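Long-range contact in Alpha/beta hydrolase (PDB 4EZI), which is of unknown function but has the alpha/beta-hydrolase fold and may, like relatives of its family, act as a triacylglycerol lipase: residues A[162-166]-A[366-372]. Residues are numbered along the deposited sequence; the frame is centred on the assembly and turned at random.
Sequences KLYLA and FKQFERQ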
# COMPACT_ATOMS: atom_id res chain seq x y z
N LYS A 162 2.84 -2.96 20.58
CA LYS A 162 3.17 -3.73 19.37
C LYS A 162 2.55 -3.02 18.15
O LYS A 162 1.37 -2.68 18.15
CB LYS A 162 2.63 -5.15 19.43
CG LYS A 162 3.27 -6.05 20.52
CD LYS A 162 4.66 -6.53 20.14
CE LYS A 162 5.23 -7.52 21.18
NZ LYS A 162 6.59 -7.99 20.81
N LEU A 163 3.38 -2.81 17.13
CA LEU A 163 3.00 -2.13 15.91
C LEU A 163 3.60 -2.86 14.71
O LEU A 163 4.83 -3.01 14.60
CB LEU A 163 3.46 -0.68 15.94
CG LEU A 163 3.23 0.15 14.68
CD1 LEU A 163 1.75 0.25 14.28
CD2 LEU A 163 3.83 1.53 14.85
N TYR A 164 2.75 -3.29 13.80
CA TYR A 164 3.16 -4.05 12.63
C TYR A 164 2.75 -3.27 11.37
O TYR A 164 1.66 -2.71 11.33
CB TYR A 164 2.47 -5.42 12.61
CG TYR A 164 2.49 -6.14 13.95
CD1 TYR A 164 3.63 -6.78 14.40
CD2 TYR A 164 1.37 -6.14 14.77
CE1 TYR A 164 3.63 -7.44 15.65
CE2 TYR A 164 1.36 -6.78 15.98
CZ TYR A 164 2.50 -7.41 16.44
OH TYR A 164 2.49 -8.07 17.64
N LEU A 165 3.60 -3.25 10.34
CA LEU A 165 3.30 -2.51 9.11
C LEU A 165 3.35 -3.47 7.93
O LEU A 165 4.36 -4.13 7.72
CB LEU A 165 4.32 -1.38 8.89
CG LEU A 165 4.63 -0.46 10.08
CD1 LEU A 165 5.73 0.52 9.65
CD2 LEU A 165 3.42 0.25 10.64
N ALA A 166 2.29 -3.53 7.13
CA ALA A 166 2.25 -4.40 5.94
C ALA A 166 1.47 -3.71 4.83
O ALA A 166 0.69 -2.81 5.07
CB ALA A 166 1.62 -5.75 6.26
N PHE A 366 4.46 -11.42 11.62
CA PHE A 366 4.04 -10.60 12.74
C PHE A 366 3.84 -11.43 14.01
O PHE A 366 4.25 -11.02 15.10
CB PHE A 366 2.78 -9.81 12.40
CG PHE A 366 2.99 -8.81 11.29
CD1 PHE A 366 4.27 -8.36 10.95
CD2 PHE A 366 1.91 -8.35 10.55
CE1 PHE A 366 4.45 -7.46 9.94
CE2 PHE A 366 2.09 -7.42 9.53
CZ PHE A 366 3.36 -6.98 9.22
N LYS A 367 3.28 -12.61 13.86
CA LYS A 367 3.11 -13.49 15.02
C LYS A 367 4.45 -13.87 15.66
O LYS A 367 4.57 -13.94 16.89
CB LYS A 367 2.33 -14.74 14.62
CG LYS A 367 0.84 -14.48 14.39
CD LYS A 367 0.10 -14.34 15.72
CE LYS A 367 -1.25 -13.68 15.55
NZ LYS A 367 -1.87 -13.38 16.88
N GLN A 368 5.48 -14.07 14.83
CA GLN A 368 6.82 -14.37 15.32
C GLN A 368 7.30 -13.26 16.24
O GLN A 368 7.87 -13.54 17.29
CB GLN A 368 7.78 -14.57 14.16
CG GLN A 368 9.20 -14.88 14.59
CD GLN A 368 10.14 -15.11 13.42
OE1 GLN A 368 9.72 -15.45 12.31
NE2 GLN A 368 11.44 -14.95 13.69
N PHE A 369 7.09 -12.02 15.85
CA PHE A 369 7.54 -10.89 16.63
C PHE A 369 6.58 -10.46 17.73
O PHE A 369 6.99 -9.82 18.69
CB PHE A 369 8.06 -9.76 15.72
CG PHE A 369 9.30 -10.18 15.03
CD1 PHE A 369 10.48 -10.24 15.76
CD2 PHE A 369 9.29 -10.70 13.74
CE1 PHE A 369 11.62 -10.74 15.20
CE2 PHE A 369 10.44 -11.19 13.17
CZ PHE A 369 11.61 -11.21 13.91
N GLU A 370 5.32 -10.88 17.63
CA GLU A 370 4.37 -10.71 18.73
C GLU A 370 4.81 -11.49 19.96
O GLU A 370 4.68 -11.01 21.08
CB GLU A 370 2.99 -11.21 18.27
CG GLU A 370 1.90 -11.06 19.33
CD GLU A 370 0.48 -11.37 18.81
OE1 GLU A 370 0.32 -11.88 17.69
OE2 GLU A 370 -0.49 -11.10 19.53
N ARG A 371 5.31 -12.71 19.73
CA ARG A 371 5.57 -13.69 20.82
C ARG A 371 7.01 -13.70 21.31
O ARG A 371 7.49 -14.68 21.91
CB ARG A 371 5.12 -15.11 20.38
CG ARG A 371 5.98 -15.75 19.32
CD ARG A 371 5.42 -17.05 18.86
NE ARG A 371 6.29 -17.66 17.86
CZ ARG A 371 6.02 -17.80 16.56
NH1 ARG A 371 4.86 -17.41 16.02
NH2 ARG A 371 6.93 -18.35 15.77
N GLN A 372 7.69 -12.57 21.15
CA GLN A 372 8.96 -12.34 21.81
C GLN A 372 9.02 -10.87 22.16
O GLN A 372 8.22 -10.05 21.67
CB GLN A 372 10.15 -12.79 20.94
CG GLN A 372 10.27 -12.08 19.61
CD GLN A 372 11.48 -12.54 18.77
OE1 GLN A 372 11.42 -13.56 18.07
NE2 GLN A 372 12.54 -11.75 18.79
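In the alpha/beta-hydrolase core, the C-terminal helix 355-370 packs on central strand 162-168, with Phe366 laid against Tyr164 at the interface. Strand 162-166 and helix 366-370 run nearly antiparallel, at 164°, with their axes 9.8 Å apart. Tyr164 CB stands over the centre of the Phe366 ring, 3.5 Å from its centroid and close to the ring normal, a CH-pi contact; Phe366 CB returns a more slanted one to the Tyr164 ring. The rings themselves are slid apart and barely overlap. At the edge of its ring, Phe366 CZ lies 3.6 Å from CB of Ala166, the residue preceding Gly167 of a GxSxG sequence that probably forms the nucleophile elbow, with Ser169 as likely nucleophile. Leu165 points away from helix 355-370 and packs on helix 170-185, so this strand is sandwiched between the two helices. Bent at chi2 and then extended, Lys162 brings NZ within 2.8 Å of both Phe369 O, in the last helical turn and met in the carbonyl plane, and Gln372 O, just past the helix and nearly in line with its C=O (173°); the ammonium probably offsets the negative end of the helix dipole. Tyr164 OH abuts Glu370 CB at 3.2 Å, while Glu370 OE1 forms a salt bridge with Lys367 NZ and a hydrogen bond with Tyr111 OH.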